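PDB 6BFI: VIN1 from Oscarella pearsei, which binds actin filaments and may play a role in cell-cell adhesion, as a sponge member of the vinculin/alpha-catenin family. Local coordinates for residues 694-697 with 698-702; 702-705 with 706-710; 721-724 with 725-729; 775-778 with 779-783. All blocks are in the same frame, centred on the assembly; numbering follows the deposited sequence.

Contact 1. Residues 694-697 with 698-702; sequences LVKQ and MARKM
In the middle of helix 690-710, part of the C-terminal helical bundle, one turn of alpha-helix carries Lys-696 and Gln-697 up against Arg-700 and Lys-701. The main chain is regular: Lys-701 N donates to Gln-697 O at 2.9 Å, and the three i to i+4 bonds before it follow suit. The Gln-697 and Arg-700 side chains cross at about a right angle, with amide and guanidinium planes 82° apart. Arg-700 NH1 donates to Gln-697 OE1 at 3.0 Å; it lies in the amide's carbonyl plane, but the oxygen is tilted out of the guanidinium plane and the bond is bent, with 131° at the hydrogen. The amide gets there because Gln-697 CG stands opposite the backbone N (chi1 -174°) and the chain then folds at chi2. Lys-701 uses its carbon chain instead, with CE 3.6 Å from Gln-697 CG, while its ammonium reaches Glu-728 on helix 718-745. On the other flank, Arg-700 NH2 lies 3.9 Å from Lys-696 CB, whereas Lys-696 NZ stays 5.3 Å from Arg-700 NH2. Each of these like charges has its own acid: Asp-682 for Lys-696 and Glu-655 for Arg-700. A leucine in place of Arg-700 would probably leave Glu-655 without its counter-charge and set the Gln-697 amide free to turn. The chemistry amounts to a neutral amide that steadies, through a bent bond, one end of a guanidinium whose charge is answered elsewhere; Lys-696, Arg-700 and Lys-701 each reach a different acidic partner outside this turn.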
ATOM      1  N   LEU A 694       9.615  22.466   9.827  1.00 82.55           N
ATOM      2  CA  LEU A 694       8.646  22.671   8.753  1.00 80.70           C
ATOM      3  C   LEU A 694       7.283  22.105   9.126  1.00 77.93           C
ATOM      4  O   LEU A 694       6.247  22.712   8.828  1.00 79.14           O
ATOM      5  CB  LEU A 694       9.144  22.030   7.457  1.00 81.94           C
ATOM      6  CG  LEU A 694      10.517  22.438   6.919  1.00 88.01           C
ATOM      7  CD1 LEU A 694      10.734  21.861   5.529  1.00 86.20           C
ATOM      8  CD2 LEU A 694      10.677  23.951   6.910  1.00 92.66           C
ATOM      9  N   VAL A 695       7.265  20.944   9.782  1.00 76.93           N
ATOM     10  CA  VAL A 695       5.995  20.301  10.101  1.00 71.86           C
ATOM     11  C   VAL A 695       5.256  21.072  11.190  1.00 69.25           C
ATOM     12  O   VAL A 695       4.036  21.260  11.113  1.00 68.36           O
ATOM     13  CB  VAL A 695       6.228  18.834  10.496  1.00 68.50           C
ATOM     14  CG1 VAL A 695       4.955  18.242  11.026  1.00 66.99           C
ATOM     15  CG2 VAL A 695       6.715  18.039   9.297  1.00 67.56           C
ATOM     16  N   LYS A 696       5.974  21.530  12.218  1.00 72.16           N
ATOM     17  CA  LYS A 696       5.341  22.337  13.258  1.00 69.66           C
ATOM     18  C   LYS A 696       4.778  23.628  12.677  1.00 65.19           C
ATOM     19  O   LYS A 696       3.635  24.007  12.963  1.00 63.60           O
ATOM     20  CB  LYS A 696       6.339  22.638  14.375  1.00 74.77           C
ATOM     21  CG  LYS A 696       6.265  21.687  15.557  1.00 76.86           C
ATOM     22  CD  LYS A 696       7.272  22.074  16.626  1.00 82.75           C
ATOM     23  CE  LYS A 696       7.097  21.244  17.882  1.00 88.17           C
ATOM     24  NZ  LYS A 696       8.109  21.584  18.924  1.00 95.26           N
ATOM     25  N   GLN A 697       5.573  24.315  11.851  1.00 66.86           N
ATOM     26  CA  GLN A 697       5.086  25.526  11.195  1.00 67.40           C
ATOM     27  C   GLN A 697       3.839  25.240  10.366  1.00 66.49           C
ATOM     28  O   GLN A 697       2.874  26.016  10.387  1.00 66.66           O
ATOM     29  CB  GLN A 697       6.192  26.121  10.321  1.00 69.23           C
ATOM     30  CG  GLN A 697       5.856  27.463   9.689  1.00 74.90           C
ATOM     31  CD  GLN A 697       6.121  28.641  10.612  1.00 82.57           C
ATOM     32  OE1 GLN A 697       6.078  28.514  11.837  1.00 83.92           O
ATOM     33  NE2 GLN A 697       6.406  29.796  10.023  1.00 85.96           N
ATOM     34  N   MET A 698       3.833  24.115   9.644  1.00 65.44           N
ATOM     35  CA  MET A 698       2.672  23.755   8.839  1.00 65.29           C
ATOM     36  C   MET A 698       1.449  23.505   9.712  1.00 62.04           C
ATOM     37  O   MET A 698       0.324  23.854   9.335  1.00 58.86           O
ATOM     38  CB  MET A 698       2.989  22.526   7.988  1.00 68.41           C
ATOM     39  CG  MET A 698       1.939  22.206   6.939  1.00 72.56           C
ATOM     40  SD  MET A 698       2.431  20.841   5.868  1.00 77.95           S
ATOM     41  CE  MET A 698       4.099  21.337   5.440  1.00 77.03           C
ATOM     42  N   ALA A 699       1.650  22.901  10.886  1.00 61.30           N
ATOM     43  CA  ALA A 699       0.538  22.692  11.809  1.00 59.51           C
ATOM     44  C   ALA A 699      -0.023  24.022  12.299  1.00 58.72           C
ATOM     45  O   ALA A 699      -1.245  24.220  12.325  1.00 57.96           O
ATOM     46  CB  ALA A 699       0.988  21.828  12.987  1.00 56.35           C
ATOM     47  N   ARG A 700       0.860  24.947  12.693  1.00 57.80           N
ATOM     48  CA  ARG A 700       0.413  26.276  13.104  1.00 57.89           C
ATOM     49  C   ARG A 700      -0.413  26.937  12.006  1.00 56.52           C
ATOM     50  O   ARG A 700      -1.527  27.424  12.249  1.00 54.43           O
ATOM     51  CB  ARG A 700       1.621  27.146  13.460  1.00 60.08           C
ATOM     52  CG  ARG A 700       2.521  26.585  14.552  1.00 59.80           C
ATOM     53  CD  ARG A 700       3.700  27.512  14.813  1.00 63.54           C
ATOM     54  NE  ARG A 700       4.674  26.930  15.733  1.00 70.14           N
ATOM     55  CZ  ARG A 700       5.888  26.516  15.383  1.00 73.07           C
ATOM     56  NH1 ARG A 700       6.294  26.625  14.126  1.00 72.26           N
ATOM     57  NH2 ARG A 700       6.701  26.000  16.293  1.00 75.93           N
ATOM     58  N   LYS A 701       0.119  26.946  10.780  1.00 58.02           N
ATOM     59  CA  LYS A 701      -0.594  27.550   9.660  1.00 54.64           C
ATOM     60  C   LYS A 701      -1.949  26.889   9.437  1.00 51.40           C
ATOM     61  O   LYS A 701      -2.941  27.574   9.158  1.00 55.27           O
ATOM     62  CB  LYS A 701       0.261  27.465   8.396  1.00 55.37           C
ATOM     63  CG  LYS A 701       1.549  28.279   8.461  1.00 58.31           C
ATOM     64  CD  LYS A 701       2.407  28.044   7.227  1.00 59.90           C
ATOM     65  CE  LYS A 701       3.640  28.932   7.225  1.00 63.26           C
ATOM     66  NZ  LYS A 701       3.283  30.376   7.199  1.00 66.30           N
ATOM     67  N   MET A 702      -2.017  25.562   9.568  1.00 50.68           N
ATOM     68  CA  MET A 702      -3.284  24.867   9.346  1.00 53.18           C
ATOM     69  C   MET A 702      -4.304  25.218  10.423  1.00 55.79           C
ATOM     70  O   MET A 702      -5.505  25.329  10.137  1.00 55.29           O
ATOM     71  CB  MET A 702      -3.052  23.358   9.288  1.00 53.03           C
ATOM     72  CG  MET A 702      -4.292  22.553   8.925  1.00 57.52           C
ATOM     73  SD  MET A 702      -4.838  22.772   7.212  1.00 61.27           S
ATOM     74  CE  MET A 702      -3.531  21.928   6.322  1.00 54.32           C
TER

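Contact 2. Residues 702-705 with 706-710; sequences MAMM and SKYTR
Helix 690-710 runs on with regular i to i+4 bonds, Ser-706 N to Met-702 O at 2.9 Å and Thr-709 N to Met-705 O also at 2.9 Å. The Tyr-708 ring folds back along the helix and sets one face over the Met-704 carbonyl: that oxygen sits 3.0 Å above the ring plane, displaced toward the rim. With CG opposite its own carbonyl carbon (chi1 -63°), the ring is swung back over the preceding turn. Met-704, bent at both chi2 and chi3, brings its methyl CE to 3.2 Å from Tyr-708 OH and 3.8 Å from Tyr-708 CZ, above the hydroxyl end, on the ring face that also holds the Met-704 oxygen. The hydroxyl itself bonds to Glu-650. One step round the helix, Thr-709 CG2 rests 4.0 Å from Met-705 CG, and Thr-709 OG1 turns back to donate to Ser-706 O at 3.1 Å, an oxygen that also accepts Arg-710 N. Ser-706 OG is bonded to Asn-668. Met-702 packs on helices 669-682 and 786-817, Met-705 on helix 718-745, and Met-704 on helix 649-659 as well as 718-745. A helix whose side chains meet these four others is a buried element of a helical bundle, the architecture on which vinculin-family proteins are built.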
ATOM      1  N   MET A 702      -2.017  25.562   9.568  1.00 50.68           N
ATOM      2  CA  MET A 702      -3.284  24.867   9.346  1.00 53.18           C
ATOM      3  C   MET A 702      -4.304  25.218  10.423  1.00 55.79           C
ATOM      4  O   MET A 702      -5.505  25.329  10.137  1.00 55.29           O
ATOM      5  CB  MET A 702      -3.052  23.358   9.288  1.00 53.03           C
ATOM      6  CG  MET A 702      -4.292  22.553   8.925  1.00 57.52           C
ATOM      7  SD  MET A 702      -4.838  22.772   7.212  1.00 61.27           S
ATOM      8  CE  MET A 702      -3.531  21.928   6.322  1.00 54.32           C
ATOM      9  N   ALA A 703      -3.846  25.397  11.668  1.00 53.01           N
ATOM     10  CA  ALA A 703      -4.741  25.868  12.721  1.00 54.75           C
ATOM     11  C   ALA A 703      -5.261  27.267  12.411  1.00 56.99           C
ATOM     12  O   ALA A 703      -6.450  27.561  12.616  1.00 60.73           O
ATOM     13  CB  ALA A 703      -4.023  25.850  14.071  1.00 57.61           C
ATOM     14  N   MET A 704      -4.386  28.146  11.909  1.00 58.40           N
ATOM     15  CA  MET A 704      -4.843  29.466  11.488  1.00 62.62           C
ATOM     16  C   MET A 704      -5.894  29.359  10.391  1.00 63.92           C
ATOM     17  O   MET A 704      -6.884  30.104  10.395  1.00 63.56           O
ATOM     18  CB  MET A 704      -3.662  30.315  11.020  1.00 69.37           C
ATOM     19  CG  MET A 704      -2.632  30.578  12.102  1.00 76.53           C
ATOM     20  SD  MET A 704      -3.393  31.146  13.633  1.00 87.12           S
ATOM     21  CE  MET A 704      -4.124  32.696  13.113  1.00 90.30           C
ATOM     22  N   MET A 705      -5.703  28.432   9.445  1.00 59.13           N
ATOM     23  CA  MET A 705      -6.715  28.220   8.413  1.00 59.80           C
ATOM     24  C   MET A 705      -8.043  27.813   9.033  1.00 58.24           C
ATOM     25  O   MET A 705      -9.098  28.336   8.659  1.00 57.97           O
ATOM     26  CB  MET A 705      -6.264  27.163   7.403  1.00 62.49           C
ATOM     27  CG  MET A 705      -7.407  26.744   6.474  1.00 66.22           C
ATOM     28  SD  MET A 705      -7.024  25.522   5.205  1.00 66.02           S
ATOM     29  CE  MET A 705      -5.797  26.405   4.257  1.00 60.06           C
ATOM     30  N   SER A 706      -8.010  26.874   9.982  1.00 58.25           N
ATOM     31  CA  SER A 706      -9.233  26.489  10.681  1.00 64.25           C
ATOM     32  C   SER A 706      -9.941  27.711  11.252  1.00 70.04           C
ATOM     33  O   SER A 706     -11.149  27.905  11.047  1.00 71.45           O
ATOM     34  CB  SER A 706      -8.907  25.488  11.790  1.00 68.40           C
ATOM     35  OG  SER A 706     -10.048  25.224  12.590  1.00 73.84           O
ATOM     36  N   LYS A 707      -9.187  28.565  11.954  1.00 71.26           N
ATOM     37  CA  LYS A 707      -9.773  29.779  12.518  1.00 71.54           C
ATOM     38  C   LYS A 707     -10.373  30.666  11.433  1.00 69.32           C
ATOM     39  O   LYS A 707     -11.422  31.289  11.640  1.00 68.11           O
ATOM     40  CB  LYS A 707      -8.718  30.543  13.318  1.00 72.83           C
ATOM     41  CG  LYS A 707      -9.181  31.896  13.840  1.00 77.62           C
ATOM     42  CD  LYS A 707      -8.149  32.504  14.775  1.00 78.80           C
ATOM     43  CE  LYS A 707      -8.525  33.921  15.170  1.00 88.56           C
ATOM     44  NZ  LYS A 707      -8.516  34.842  13.999  1.00 90.15           N
ATOM     45  N   TYR A 708      -9.735  30.727  10.263  1.00 68.46           N
ATOM     46  CA  TYR A 708     -10.210  31.619   9.210  1.00 68.65           C
ATOM     47  C   TYR A 708     -11.450  31.083   8.502  1.00 66.81           C
ATOM     48  O   TYR A 708     -12.304  31.871   8.083  1.00 63.44           O
ATOM     49  CB  TYR A 708      -9.090  31.883   8.206  1.00 70.04           C
ATOM     50  CG  TYR A 708      -7.908  32.601   8.816  1.00 75.01           C
ATOM     51  CD1 TYR A 708      -8.079  33.479   9.883  1.00 75.08           C
ATOM     52  CD2 TYR A 708      -6.620  32.394   8.338  1.00 74.58           C
ATOM     53  CE1 TYR A 708      -7.004  34.135  10.448  1.00 72.16           C
ATOM     54  CE2 TYR A 708      -5.538  33.045   8.900  1.00 72.70           C
ATOM     55  CZ  TYR A 708      -5.737  33.914   9.953  1.00 73.35           C
ATOM     56  OH  TYR A 708      -4.662  34.565  10.510  1.00 78.03           O
ATOM     57  N   THR A 709     -11.575  29.762   8.352  1.00 67.74           N
ATOM     58  CA  THR A 709     -12.812  29.221   7.796  1.00 74.96           C
ATOM     59  C   THR A 709     -13.945  29.286   8.808  1.00 87.05           C
ATOM     60  O   THR A 709     -15.116  29.362   8.417  1.00 88.09           O
ATOM     61  CB  THR A 709     -12.622  27.776   7.324  1.00 67.88           C
ATOM     62  OG1 THR A 709     -12.593  26.897   8.456  1.00 73.35           O
ATOM     63  CG2 THR A 709     -11.333  27.626   6.540  1.00 58.81           C
ATOM     64  N   ARG A 710     -13.626  29.259  10.106  1.00103.07           N
ATOM     65  CA  ARG A 710     -14.677  29.356  11.113  1.00114.62           C
ATOM     66  C   ARG A 710     -15.324  30.737  11.151  1.00122.27           C
ATOM     67  O   ARG A 710     -16.432  30.871  11.681  1.00126.38           O
ATOM     68  CB  ARG A 710     -14.124  29.008  12.495  1.00118.58           C
ATOM     69  CG  ARG A 710     -15.187  28.539  13.481  1.00126.15           C
ATOM     70  CD  ARG A 710     -14.987  29.129  14.871  1.00132.17           C
ATOM     71  NE  ARG A 710     -13.661  28.847  15.414  1.00133.26           N
ATOM     72  CZ  ARG A 710     -12.689  29.749  15.518  1.00134.56           C
ATOM     73  NH1 ARG A 710     -12.893  30.998  15.121  1.00134.17           N
ATOM     74  NH2 ARG A 710     -11.513  29.404  16.023  1.00136.18           N
TER

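Contact 3. Residues 721-724 with 725-729; sequences DLIR and MAKEI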
ATOM      1  N   ASP A 721      -7.272  36.124   4.472  1.00 69.55           N
ATOM      2  CA  ASP A 721      -6.452  35.325   5.376  1.00 68.17           C
ATOM      3  C   ASP A 721      -6.568  33.842   5.050  1.00 64.44           C
ATOM      4  O   ASP A 721      -5.589  33.094   5.161  1.00 62.65           O
ATOM      5  CB  ASP A 721      -6.854  35.600   6.826  1.00 71.91           C
ATOM      6  CG  ASP A 721      -6.606  37.042   7.237  1.00 79.64           C
ATOM      7  OD1 ASP A 721      -5.671  37.660   6.689  1.00 82.53           O
ATOM      8  OD2 ASP A 721      -7.347  37.557   8.102  1.00 82.43           O
ATOM      9  N   LEU A 722      -7.756  33.397   4.631  1.00 66.47           N
ATOM     10  CA  LEU A 722      -7.934  31.998   4.257  1.00 61.39           C
ATOM     11  C   LEU A 722      -7.134  31.657   3.005  1.00 59.03           C
ATOM     12  O   LEU A 722      -6.413  30.652   2.971  1.00 59.41           O
ATOM     13  CB  LEU A 722      -9.420  31.697   4.053  1.00 63.36           C
ATOM     14  CG  LEU A 722      -9.776  30.335   3.447  1.00 65.22           C
ATOM     15  CD1 LEU A 722      -9.117  29.195   4.216  1.00 60.34           C
ATOM     16  CD2 LEU A 722     -11.286  30.150   3.400  1.00 65.99           C
ATOM     17  N   ILE A 723      -7.243  32.487   1.967  1.00 60.76           N
ATOM     18  CA  ILE A 723      -6.547  32.206   0.714  1.00 61.34           C
ATOM     19  C   ILE A 723      -5.037  32.266   0.915  1.00 62.29           C
ATOM     20  O   ILE A 723      -4.301  31.340   0.540  1.00 64.75           O
ATOM     21  CB  ILE A 723      -7.010  33.185  -0.381  1.00 59.86           C
ATOM     22  CG1 ILE A 723      -8.507  33.014  -0.644  1.00 62.12           C
ATOM     23  CG2 ILE A 723      -6.200  32.988  -1.649  1.00 54.91           C
ATOM     24  CD1 ILE A 723      -9.071  34.003  -1.642  1.00 64.69           C
ATOM     25  N   ARG A 724      -4.556  33.359   1.515  1.00 59.93           N
ATOM     26  CA  ARG A 724      -3.128  33.509   1.771  1.00 60.15           C
ATOM     27  C   ARG A 724      -2.601  32.375   2.640  1.00 58.10           C
ATOM     28  O   ARG A 724      -1.509  31.848   2.393  1.00 61.17           O
ATOM     29  CB  ARG A 724      -2.862  34.862   2.434  1.00 63.84           C
ATOM     30  CG  ARG A 724      -1.433  35.067   2.895  1.00 65.57           C
ATOM     31  CD  ARG A 724      -1.275  36.414   3.578  1.00 70.39           C
ATOM     32  NE  ARG A 724      -2.223  36.579   4.676  1.00 70.02           N
ATOM     33  CZ  ARG A 724      -2.015  36.140   5.914  1.00 69.62           C
ATOM     34  NH1 ARG A 724      -0.889  35.505   6.213  1.00 73.83           N
ATOM     35  NH2 ARG A 724      -2.931  36.334   6.853  1.00 62.72           N
ATOM     36  N   MET A 725      -3.370  31.979   3.657  1.00 56.55           N
ATOM     37  CA  MET A 725      -2.944  30.880   4.516  1.00 58.89           C
ATOM     38  C   MET A 725      -2.850  29.575   3.733  1.00 59.60           C
ATOM     39  O   MET A 725      -1.918  28.787   3.936  1.00 57.80           O
ATOM     40  CB  MET A 725      -3.904  30.735   5.694  1.00 66.34           C
ATOM     41  CG  MET A 725      -3.431  29.750   6.744  1.00 72.54           C
ATOM     42  SD  MET A 725      -1.762  30.136   7.308  1.00 78.17           S
ATOM     43  CE  MET A 725      -2.014  31.750   8.037  1.00 79.44           C
ATOM     44  N   ALA A 726      -3.802  29.333   2.828  1.00 58.64           N
ATOM     45  CA  ALA A 726      -3.737  28.139   1.990  1.00 53.51           C
ATOM     46  C   ALA A 726      -2.490  28.144   1.120  1.00 53.80           C
ATOM     47  O   ALA A 726      -1.820  27.113   0.978  1.00 53.38           O
ATOM     48  CB  ALA A 726      -4.989  28.031   1.124  1.00 48.97           C
ATOM     49  N   LYS A 727      -2.160  29.295   0.530  1.00 57.05           N
ATOM     50  CA  LYS A 727      -0.961  29.366  -0.300  1.00 60.02           C
ATOM     51  C   LYS A 727       0.301  29.144   0.529  1.00 63.42           C
ATOM     52  O   LYS A 727       1.243  28.477   0.078  1.00 65.66           O
ATOM     53  CB  LYS A 727      -0.908  30.708  -1.031  1.00 59.62           C
ATOM     54  CG  LYS A 727      -2.063  30.917  -1.999  1.00 63.25           C
ATOM     55  CD  LYS A 727      -1.732  31.967  -3.051  1.00 70.57           C
ATOM     56  CE  LYS A 727      -2.568  33.225  -2.874  1.00 72.26           C
ATOM     57  NZ  LYS A 727      -2.232  34.250  -3.901  1.00 75.33           N
ATOM     58  N   GLU A 728       0.333  29.682   1.752  1.00 62.71           N
ATOM     59  CA  GLU A 728       1.488  29.467   2.620  1.00 66.68           C
ATOM     60  C   GLU A 728       1.630  27.997   2.997  1.00 65.40           C
ATOM     61  O   GLU A 728       2.747  27.460   3.022  1.00 66.40           O
ATOM     62  CB  GLU A 728       1.373  30.343   3.869  1.00 71.23           C
ATOM     63  CG  GLU A 728       1.928  31.749   3.679  1.00 80.34           C
ATOM     64  CD  GLU A 728       1.446  32.727   4.734  1.00 88.07           C
ATOM     65  OE1 GLU A 728       1.203  33.902   4.386  1.00 95.07           O
ATOM     66  OE2 GLU A 728       1.306  32.324   5.907  1.00 88.02           O
ATOM     67  N   ILE A 729       0.512  27.325   3.283  1.00 61.25           N
ATOM     68  CA  ILE A 729       0.562  25.894   3.572  1.00 57.99           C
ATOM     69  C   ILE A 729       1.042  25.122   2.351  1.00 60.81           C
ATOM     70  O   ILE A 729       1.772  24.130   2.471  1.00 63.23           O
ATOM     71  CB  ILE A 729      -0.813  25.395   4.055  1.00 54.63           C
ATOM     72  CG1 ILE A 729      -1.175  26.042   5.389  1.00 51.89           C
ATOM     73  CG2 ILE A 729      -0.821  23.878   4.195  1.00 55.76           C
ATOM     74  CD1 ILE A 729      -2.537  25.646   5.903  1.00 52.98           C
TER
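Charge dominates the outer side of this turn of helix 718-745, where Arg-724 sits between Asp-721 one turn before it and Glu-728 one turn after. Arg-724 NH2 donates to Asp-721 OD1 at 3.0 Å; the oxygen lies in the guanidinium plane, although the donor comes from above the carboxylate plane. Arg-724 NH1 meets Glu-728 OE1 on its syn side at 3.2 Å, with guanidinium and carboxylate turned 48° from each other. Both are salt bridges. Arg-724 runs alongside Glu-728 because its chain first extends with CG opposite the backbone N (chi1 173°) and only then bends at chi3. Its NH2 also pairs with Glu-650 of helix 649-659, while the other Glu-728 oxygen, OE2, holds Lys-701 of helix 690-710.

Apolar contact is lighter. Ile-723 and Lys-727 run alongside each other in the same direction, with Ile-723 CG2 3.8 Å from Lys-727 CE, on the flank that faces helix 8-32. Met-725 turns instead to Lys-701.

Backbone bonds complete the turn, from Met-725 N to Asp-721 O at 2.9 Å through Glu-728 N to Arg-724 O, also at 2.9 Å.

A methionine in place of Arg-724, lacking the charge, would probably leave the Asp-721 and Glu-728 carboxylates free to turn away from this turn and Glu-650 short of one mate. A single guanidinium thus gathers three carboxylates, and Glu-728 passes the chain of charges on to a lysine, so the network links this helix to helices 649-659 and 690-710 and probably stiffens its own turn.

Contact 4. Residues 775-778 with 779-783; sequences TVKA and TSMGG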
ATOM      1  N   THR A 775      -9.858  28.731  -2.064  1.00 51.59           N
ATOM      2  CA  THR A 775     -10.344  29.861  -2.851  1.00 60.73           C
ATOM      3  C   THR A 775     -11.847  29.763  -3.082  1.00 61.13           C
ATOM      4  O   THR A 775     -12.550  30.781  -3.082  1.00 63.97           O
ATOM      5  CB  THR A 775      -9.597  29.940  -4.183  1.00 63.35           C
ATOM      6  OG1 THR A 775      -8.191  30.055  -3.937  1.00 64.39           O
ATOM      7  CG2 THR A 775     -10.061  31.146  -4.988  1.00 57.01           C
ATOM      8  N   VAL A 776     -12.361  28.545  -3.268  1.00 59.01           N
ATOM      9  CA  VAL A 776     -13.800  28.366  -3.442  1.00 59.65           C
ATOM     10  C   VAL A 776     -14.537  28.656  -2.141  1.00 61.64           C
ATOM     11  O   VAL A 776     -15.595  29.300  -2.140  1.00 64.70           O
ATOM     12  CB  VAL A 776     -14.101  26.948  -3.966  1.00 57.17           C
ATOM     13  CG1 VAL A 776     -15.603  26.701  -4.018  1.00 59.27           C
ATOM     14  CG2 VAL A 776     -13.489  26.757  -5.337  1.00 56.80           C
ATOM     15  N   LYS A 777     -13.990  28.196  -1.012  1.00 60.44           N
ATOM     16  CA  LYS A 777     -14.629  28.431   0.280  1.00 64.45           C
ATOM     17  C   LYS A 777     -14.655  29.914   0.627  1.00 63.08           C
ATOM     18  O   LYS A 777     -15.641  30.411   1.183  1.00 65.09           O
ATOM     19  CB  LYS A 777     -13.904  27.636   1.369  1.00 67.39           C
ATOM     20  CG  LYS A 777     -14.299  28.001   2.792  1.00 70.24           C
ATOM     21  CD  LYS A 777     -15.759  27.690   3.070  1.00 74.88           C
ATOM     22  CE  LYS A 777     -16.140  28.090   4.487  1.00 78.86           C
ATOM     23  NZ  LYS A 777     -17.566  27.787   4.784  1.00 82.89           N
ATOM     24  N   ALA A 778     -13.581  30.638   0.301  1.00 60.08           N
ATOM     25  CA  ALA A 778     -13.520  32.059   0.629  1.00 59.33           C
ATOM     26  C   ALA A 778     -14.570  32.864  -0.127  1.00 74.57           C
ATOM     27  O   ALA A 778     -15.066  33.873   0.387  1.00 74.47           O
ATOM     28  CB  ALA A 778     -12.123  32.605   0.338  1.00 58.33           C
ATOM     29  N   THR A 779     -14.920  32.443  -1.340  1.00 77.39           N
ATOM     30  CA  THR A 779     -15.891  33.156  -2.157  1.00 77.66           C
ATOM     31  C   THR A 779     -17.327  32.726  -1.884  1.00 80.17           C
ATOM     32  O   THR A 779     -18.239  33.175  -2.585  1.00 84.16           O
ATOM     33  CB  THR A 779     -15.570  32.970  -3.641  1.00 78.07           C
ATOM     34  OG1 THR A 779     -15.613  31.575  -3.970  1.00 77.75           O
ATOM     35  CG2 THR A 779     -14.187  33.515  -3.950  1.00 78.29           C
ATOM     36  N   SER A 780     -17.547  31.872  -0.890  1.00 83.27           N
ATOM     37  CA  SER A 780     -18.884  31.419  -0.536  1.00 89.66           C
ATOM     38  C   SER A 780     -19.273  31.726   0.901  1.00 92.94           C
ATOM     39  O   SER A 780     -20.450  31.983   1.160  1.00 94.74           O
ATOM     40  CB  SER A 780     -19.019  29.907  -0.774  1.00 88.30           C
ATOM     41  OG  SER A 780     -18.096  29.184   0.020  1.00 86.09           O
ATOM     42  N   MET A 781     -18.329  31.703   1.838  1.00 95.79           N
ATOM     43  CA  MET A 781     -18.652  32.033   3.218  1.00102.09           C
ATOM     44  C   MET A 781     -18.947  33.523   3.348  1.00110.98           C
ATOM     45  O   MET A 781     -18.438  34.350   2.587  1.00114.51           O
ATOM     46  CB  MET A 781     -17.511  31.637   4.153  1.00 97.84           C
ATOM     47  CG  MET A 781     -16.274  32.514   4.056  1.00 96.42           C
ATOM     48  SD  MET A 781     -15.036  32.070   5.291  1.00 93.40           S
ATOM     49  CE  MET A 781     -13.760  33.275   4.940  1.00 93.49           C
ATOM     50  N   GLY A 782     -19.785  33.859   4.323  1.00119.64           N
ATOM     51  CA  GLY A 782     -20.210  35.232   4.504  1.00123.49           C
ATOM     52  C   GLY A 782     -21.340  35.615   3.571  1.00129.78           C
ATOM     53  O   GLY A 782     -21.187  36.508   2.732  1.00132.95           O
ATOM     54  N   GLY A 783     -22.477  34.938   3.704  1.00134.09           N
ATOM     55  CA  GLY A 783     -23.638  35.215   2.885  1.00138.16           C
ATOM     56  C   GLY A 783     -23.685  34.371   1.623  1.00131.93           C
ATOM     57  O   GLY A 783     -22.747  33.655   1.266  1.00125.94           O
TER
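The flat group here is the Lys-777 peptide carbonyl, and Ser-780 and Met-781 crowd round its oxygen at the C-terminal end, the C-cap region, of helix 763-778 in the C-terminal helical bundle. Ser-780 N and Ser-780 OG both approach from the same face, N at 3.2 Å from Lys-777 O and standing 67° out of the carbonyl plane, OG at 3.0 Å and less steep. Met-781 N takes the remaining direction, 3.1 Å from Lys-777 O and nearly in line with the C=O bond. One oxygen therefore accepts three bonds as the chain leaves the helix. The Val-776 carbonyl takes one firm bond, from Thr-779 OG1, which donates to Val-776 O at 2.9 Å from above its plane. Thr-779, the first residue to leave helical angles, has only weak bonds from its N to Thr-775 O and Val-776 O. Both hydroxyls can fold back because each sits between its own N and carbonyl carbon (chi1 60° in Thr-779). The loop then leads to helix 786-817. Thr-779 also packs on helix 8-32, at the N-terminal end of the chain, and on helix 102-145. Lys-777, whose ammonium bonds to Asp-789 and Thr-793, crosses Met-781 at about a right angle, with Lys-777 CE 3.8 Å from Met-781 CB.

In the fold
All four contacts belong to the C-terminal helical bundle, probably the counterpart of the actin-binding vinculin tail. Contacts 1 and 2 follow each other on helix 690-710, sharing Met-702, with centres 12 Å apart. Contact 3, on the next helix, 718-745, lies 12 Å from contact 1 and 10 Å from contact 2, centre to centre, and touches both. Contact 4 comes last, where helix 763-778 ends; it meets contacts 2 and 3, but its nearest atoms stay about 12 Å from contact 1. Helix 718-745 packs against both 690-710 and 763-778, and the latter's end also meets that of 690-710. Contacts 3 and 4 also touch N-terminal helix 8-32, consistent with the head-tail association of vinculins.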